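Local atomic coordinates of ALKF (Bacillus cereus, PDB entry 3ZBO), a protein that is of uncertain function but belongs to a family related to the HEAT-like repeat DNA glycosylases and has affinity for branched DNA structures. Residues N182-A185 against I186-P190; H192-A195 against V196-K200; S222-K225 against E226-R229. All coordinates share one frame; numbering follows the deposited sequence.

Interaction 1: N182-A185 against I186-P190; sequences NTVA and ISYVP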
# COMPACT_ATOMS: atom_id res chain seq x y z
N ASN A 182 -5.69 -8.99 -8.61
CA ASN A 182 -7.07 -8.52 -8.48
C ASN A 182 -7.30 -7.19 -9.07
O ASN A 182 -8.31 -7.00 -9.72
CB ASN A 182 -7.39 -8.34 -6.99
CG ASN A 182 -7.88 -9.51 -6.33
OD1 ASN A 182 -9.13 -9.73 -6.35
ND2 ASN A 182 -7.07 -10.08 -5.46
N THR A 183 -6.35 -6.28 -8.93
CA THR A 183 -6.54 -4.88 -9.33
C THR A 183 -6.46 -4.81 -10.84
O THR A 183 -7.24 -4.05 -11.46
CB THR A 183 -5.47 -3.99 -8.68
OG1 THR A 183 -5.65 -4.08 -7.26
CG2 THR A 183 -5.78 -2.52 -9.08
N VAL A 184 -5.51 -5.52 -11.47
CA VAL A 184 -5.43 -5.50 -12.98
C VAL A 184 -6.77 -6.06 -13.49
O VAL A 184 -7.37 -5.49 -14.41
CB VAL A 184 -4.25 -6.34 -13.51
CG1 VAL A 184 -4.39 -6.44 -15.08
CG2 VAL A 184 -2.90 -5.62 -13.13
N ALA A 185 -7.26 -7.17 -12.91
CA ALA A 185 -8.50 -7.77 -13.49
C ALA A 185 -9.67 -6.84 -13.45
O ALA A 185 -10.56 -6.95 -14.34
CB ALA A 185 -8.76 -9.05 -12.76
N ILE A 186 -9.79 -6.03 -12.41
CA ILE A 186 -10.93 -5.14 -12.28
C ILE A 186 -10.67 -3.76 -12.80
O ILE A 186 -11.57 -3.15 -13.43
CB ILE A 186 -11.34 -5.13 -10.77
CG1 ILE A 186 -11.82 -6.50 -10.33
CG2 ILE A 186 -12.44 -4.05 -10.56
CD1 ILE A 186 -12.91 -7.17 -11.23
N SER A 187 -9.50 -3.17 -12.56
CA SER A 187 -9.28 -1.77 -12.87
C SER A 187 -8.46 -1.49 -14.14
O SER A 187 -8.32 -0.32 -14.46
CB SER A 187 -8.62 -1.04 -11.69
OG SER A 187 -9.48 -1.11 -10.53
N TYR A 188 -7.96 -2.51 -14.80
CA TYR A 188 -7.20 -2.34 -16.06
C TYR A 188 -7.76 -3.23 -17.13
O TYR A 188 -7.26 -4.28 -17.45
CB TYR A 188 -5.71 -2.68 -15.75
CG TYR A 188 -4.86 -2.25 -17.01
CD1 TYR A 188 -4.69 -0.94 -17.32
CD2 TYR A 188 -4.28 -3.27 -17.77
CE1 TYR A 188 -3.88 -0.61 -18.50
CE2 TYR A 188 -3.45 -3.02 -18.88
CZ TYR A 188 -3.33 -1.66 -19.24
OH TYR A 188 -2.57 -1.40 -20.35
N VAL A 189 -8.88 -2.74 -17.70
CA VAL A 189 -9.63 -3.59 -18.63
C VAL A 189 -8.88 -4.09 -19.85
O VAL A 189 -9.24 -5.17 -20.37
CB VAL A 189 -10.98 -2.98 -19.08
CG1 VAL A 189 -11.87 -2.75 -17.90
CG2 VAL A 189 -10.82 -1.71 -19.88
N PRO A 190 -7.82 -3.38 -20.30
CA PRO A 190 -7.10 -4.06 -21.44
C PRO A 190 -6.61 -5.46 -21.21
O PRO A 190 -6.50 -6.26 -22.15
CB PRO A 190 -6.00 -3.07 -21.76
CG PRO A 190 -6.53 -1.75 -21.32
CD PRO A 190 -7.28 -2.07 -19.97
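Val184 and Tyr188 meet in a local contact at the C-terminal end of helix 171-187, where the last turn runs out into a short 3-10 segment. The contact is largely buried. Three backbone bonds of the i to i+4 kind hold the turn. Ile186 N donates to Asn182 O at 3.2 Å. Ser187 N donates to Thr183 O at 2.7 Å, the shortest of the three bonds. Tyr188 N closes the series on Val184 O at 3.1 Å. Tyr188 is also the first residue to leave helical backbone angles.

The side chains of Val184 and Tyr188 lie side by side and point the same way. Val184 CG1 sits 4.0 Å from Tyr188 CB and near the plane of the ring, at its edge. In Tyr188, chi1 of -170° sets CG opposite the backbone N and carries the ring onward, away from the helix. One ring face is then covered by Pro190 CD, 3.7 Å above the plane and over the ring centre. Leu142 and Glu152 also pack on Tyr188.

Thr183 and Ser187 form a second pair, with Thr183 CG2 and Ser187 CB 4.1 Å apart. Their hydroxyls have other partners: Thr183 OG1 bonds to Asn179 O one turn back, and Ser187 OG to Phe234 O. Ile186 lays CG1 over Asn182 O at 3.6 Å. The Ala185 carbonyl faces the His192 ring, whose orientation is doubtful.

Val184 also packs on Leu142, Ile155 and Leu159 of helices 128-144 and 152-165. The arrangement is a helix C-terminus followed directly by a buried aromatic residue, within a mostly helical fold consistent with the HEAT-like repeat architecture of AlkD relatives.

Interaction 2: H192-A195 against V196-K200; sequences HEKA and VEIAK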
# COMPACT_ATOMS: atom_id res chain seq x y z
N HIS A 192 -8.10 -7.46 -18.71
CA HIS A 192 -9.08 -8.19 -17.84
C HIS A 192 -9.03 -9.69 -18.03
O HIS A 192 -8.91 -10.47 -17.03
CB HIS A 192 -10.51 -7.68 -18.13
CG HIS A 192 -11.50 -8.51 -17.41
ND1 HIS A 192 -12.44 -9.36 -17.96
CD2 HIS A 192 -11.59 -8.66 -16.08
CE1 HIS A 192 -13.14 -9.96 -16.98
NE2 HIS A 192 -12.63 -9.52 -15.83
N GLU A 193 -9.10 -10.17 -19.29
CA GLU A 193 -9.19 -11.61 -19.48
C GLU A 193 -7.92 -12.32 -19.08
O GLU A 193 -8.00 -13.38 -18.46
CB GLU A 193 -9.56 -11.92 -20.95
CG GLU A 193 -10.88 -11.22 -21.33
CD GLU A 193 -10.75 -9.61 -21.58
OE1 GLU A 193 -9.58 -8.95 -21.79
OE2 GLU A 193 -11.89 -8.99 -21.52
N LYS A 194 -6.74 -11.73 -19.36
CA LYS A 194 -5.48 -12.41 -19.00
C LYS A 194 -5.35 -12.49 -17.48
O LYS A 194 -4.84 -13.46 -16.99
CB LYS A 194 -4.29 -11.64 -19.58
CG LYS A 194 -2.96 -12.24 -19.26
CD LYS A 194 -1.76 -11.48 -19.92
CE LYS A 194 -0.51 -12.25 -19.59
NZ LYS A 194 -0.24 -13.34 -20.57
N ALA A 195 -5.76 -11.41 -16.79
CA ALA A 195 -5.62 -11.41 -15.31
C ALA A 195 -6.50 -12.50 -14.68
O ALA A 195 -6.14 -13.15 -13.70
CB ALA A 195 -5.92 -10.00 -14.71
N VAL A 196 -7.70 -12.66 -15.24
CA VAL A 196 -8.63 -13.73 -14.77
C VAL A 196 -7.96 -15.08 -14.98
O VAL A 196 -8.00 -15.94 -14.07
CB VAL A 196 -10.04 -13.63 -15.46
CG1 VAL A 196 -10.87 -14.86 -15.22
CG2 VAL A 196 -10.73 -12.35 -14.98
N GLU A 197 -7.34 -15.28 -16.16
CA GLU A 197 -6.76 -16.58 -16.42
C GLU A 197 -5.52 -16.79 -15.53
O GLU A 197 -5.36 -17.88 -14.98
CB GLU A 197 -6.39 -16.58 -17.92
CG GLU A 197 -5.65 -17.87 -18.32
CD GLU A 197 -6.41 -19.15 -17.96
OE1 GLU A 197 -7.67 -19.17 -18.11
OE2 GLU A 197 -5.74 -20.15 -17.53
N ILE A 198 -4.74 -15.72 -15.32
CA ILE A 198 -3.59 -15.87 -14.42
C ILE A 198 -4.04 -16.21 -13.03
O ILE A 198 -3.42 -17.04 -12.33
CB ILE A 198 -2.67 -14.72 -14.52
CG1 ILE A 198 -2.00 -14.95 -15.88
CG2 ILE A 198 -1.55 -14.78 -13.48
CD1 ILE A 198 -1.12 -14.02 -16.30
N ALA A 199 -5.09 -15.54 -12.58
CA ALA A 199 -5.63 -15.86 -11.22
C ALA A 199 -6.02 -17.32 -11.10
O ALA A 199 -5.71 -17.93 -10.07
CB ALA A 199 -6.78 -14.94 -10.83
N LYS A 200 -6.68 -17.87 -12.13
CA LYS A 200 -7.01 -19.28 -12.11
C LYS A 200 -5.76 -20.15 -12.05
O LYS A 200 -5.73 -21.15 -11.28
CB LYS A 200 -7.79 -19.57 -13.38
CG LYS A 200 -8.25 -21.01 -13.43
CD LYS A 200 -9.09 -21.25 -14.68
CE LYS A 200 -9.82 -22.60 -14.63
NZ LYS A 200 -10.16 -22.92 -16.05
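Lys194 and Ile198 pack one turn apart near the start of helix 192-202. The tight part of this local contact rests on the buried Ala195, Ile198 and Ala199. Ile198 N bonds to Lys194 O and Ala199 N to Ala195 O, both at 2.8 Å. Ile198 leans over the same lysine carbonyl, with its CG1 3.4 Å from Lys194 O. Its CD1 then reaches the lysine stem, 3.8 Å from Lys194 CE. The Lys194 chain is extended as far as CE and bends at chi4 (87°). NZ ends in a salt bridge with Glu160 of helix 152-165, which also packs against Ile198. Ala195 faces Val184 and Ala185 of helix 171-187.

The His192 ring meets Val196 CG2 at an oblique angle. Val196 CG2 also lies 3.3 Å from His192 O. The solvent side is looser. It has the same backbone bonding, with Glu197 N on Glu193 O at 3.1 Å, but the side chains of Glu193 and Glu197 are exposed.

This is an amphipathic helix, small and aliphatic inside and charged outside, as in helical-repeat folds of the AlkD type.

Interaction 3: S222-K225 against E226-R229; sequences SIQK and ELDR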
# COMPACT_ATOMS: atom_id res chain seq x y z
N SER A 222 -11.97 -13.30 -5.35
CA SER A 222 -12.08 -11.86 -5.03
C SER A 222 -12.49 -11.11 -6.31
O SER A 222 -13.34 -10.20 -6.27
CB SER A 222 -10.78 -11.33 -4.46
OG SER A 222 -10.54 -12.02 -3.25
N ILE A 223 -11.85 -11.50 -7.42
CA ILE A 223 -12.19 -10.89 -8.76
C ILE A 223 -13.64 -11.25 -9.09
O ILE A 223 -14.40 -10.34 -9.48
CB ILE A 223 -11.29 -11.44 -9.87
CG1 ILE A 223 -9.90 -10.88 -9.68
CG2 ILE A 223 -11.84 -11.17 -11.29
CD1 ILE A 223 -8.91 -11.78 -10.42
N GLN A 224 -14.05 -12.49 -8.86
CA GLN A 224 -15.43 -12.82 -9.16
C GLN A 224 -16.43 -12.00 -8.35
O GLN A 224 -17.49 -11.59 -8.89
CB GLN A 224 -15.67 -14.35 -8.98
CG GLN A 224 -17.12 -14.75 -9.37
CD GLN A 224 -17.37 -14.50 -10.88
OE1 GLN A 224 -18.31 -13.83 -11.27
NE2 GLN A 224 -16.48 -15.03 -11.71
N LYS A 225 -16.12 -11.71 -7.09
CA LYS A 225 -17.04 -10.89 -6.24
C LYS A 225 -17.18 -9.52 -6.84
O LYS A 225 -18.26 -8.94 -6.78
CB LYS A 225 -16.58 -10.88 -4.75
CG LYS A 225 -16.77 -12.21 -4.18
CD LYS A 225 -16.26 -12.34 -2.73
CE LYS A 225 -16.37 -13.82 -2.29
NZ LYS A 225 -16.12 -13.96 -0.84
N GLU A 226 -16.08 -8.94 -7.34
CA GLU A 226 -16.19 -7.66 -7.96
C GLU A 226 -16.96 -7.67 -9.25
O GLU A 226 -17.78 -6.78 -9.46
CB GLU A 226 -14.78 -7.07 -8.20
CG GLU A 226 -14.04 -6.79 -6.85
CD GLU A 226 -14.35 -5.42 -6.32
OE1 GLU A 226 -15.49 -5.14 -5.84
OE2 GLU A 226 -13.41 -4.59 -6.36
N LEU A 227 -16.76 -8.71 -10.04
CA LEU A 227 -17.60 -8.86 -11.25
C LEU A 227 -19.07 -9.01 -10.93
O LEU A 227 -19.93 -8.39 -11.58
CB LEU A 227 -17.14 -10.01 -12.08
CG LEU A 227 -15.65 -9.89 -12.55
CD1 LEU A 227 -15.25 -11.06 -13.39
CD2 LEU A 227 -15.43 -8.56 -13.42
N ASP A 228 -19.34 -9.76 -9.87
CA ASP A 228 -20.78 -9.90 -9.40
C ASP A 228 -21.45 -8.56 -8.97
O ASP A 228 -22.70 -8.41 -9.11
CB ASP A 228 -20.84 -10.89 -8.22
CG ASP A 228 -20.55 -12.36 -8.62
OD1 ASP A 228 -20.40 -12.67 -9.84
OD2 ASP A 228 -20.42 -13.17 -7.66
N ARG A 229 -20.63 -7.60 -8.52
CA ARG A 229 -21.06 -6.30 -8.10
C ARG A 229 -21.09 -5.33 -9.29
O ARG A 229 -21.43 -4.16 -9.11
CB ARG A 229 -20.06 -5.76 -7.02
CG ARG A 229 -20.01 -6.57 -5.71
CD ARG A 229 -18.80 -6.06 -4.80
NE ARG A 229 -18.59 -6.92 -3.60
CZ ARG A 229 -17.42 -7.45 -3.18
NH1 ARG A 229 -16.24 -7.23 -3.81
NH2 ARG A 229 -17.40 -8.22 -2.09
O HOH W 1 -13.73 -8.71 -3.98
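Lys225 CB lies over one face of the Arg229 guanidinium, 3.5 Å above its plane and offset toward the rim. The arginine chain is extended from CG to NE and folds back along the last turn of helix 219-228. On the way its CG passes 3.1 Å from Lys225 O. The guanidinium edge is turned to Glu226. Arg229 NH1 forms a salt bridge with Glu226 OE1 at 3.0 Å. The oxygen lies close to the guanidinium plane, but NH1 approaches it from above the carboxylate plane, 48° out. Glu226 reaches this place by a bend at chi2 (-88°), and its OE2 is paired with Arg236. The carboxylate is therefore shared between two arginines, which would favour its charged form.

NH1 has a second partner. A water accepts from Arg229 NH1 and donates to Ser222 O at 2.8 Å. Ser222 O also accepts from Glu226 N, so two donors grip it. The guanidinium thus lies along the flank of the last turn, bridged by the water to Ser222 O. The backbone bond from Arg229 N to Lys225 O is weak, as the chain leaves the helix here. In the AlkD-like fold of this protein the helix packs on helices 171-187 and 192-202. Glu226 is itself buried against Ile186, while Gln224, Lys225 and Asp228 are exposed.

Ile223 and Leu227 run side by side and point the same way, with Ile223 CG2 and Leu227 CD1 4.0 Å apart. They continue toward the neighbouring helices, where Ile223 meets Ala185, Val196 and Ala199, and Leu227 meets His192. Gln224 and Asp228 cross at a slant on the exposed side, their amide and carboxylate planes 45° apart. Between their backbones Asp228 N donates to Gln224 O at 2.8 Å.

How the interactions relate
All three are local turns on three helices that pack together in the C-terminal part of the chain, on the same side of its centre. Interaction 1 is the most buried. It joins backbone bonds with an aliphatic-aromatic pair, and its hydroxyls are bonded to backbone carbonyls. Interactions 2 and 3 are partly buried, and their outer sides carry charges. Helices 171-187 and 192-202 follow each other in sequence and meet closely through alanines, with Ala185 CB 3.6 Å from Ala195 CB. Helix 219-228 returns after the two-stranded sheet and joins both. Small and aliphatic side chains thus pack between the three helices, whereas ion pairs lead out of interactions 2 and 3 to flanking elements.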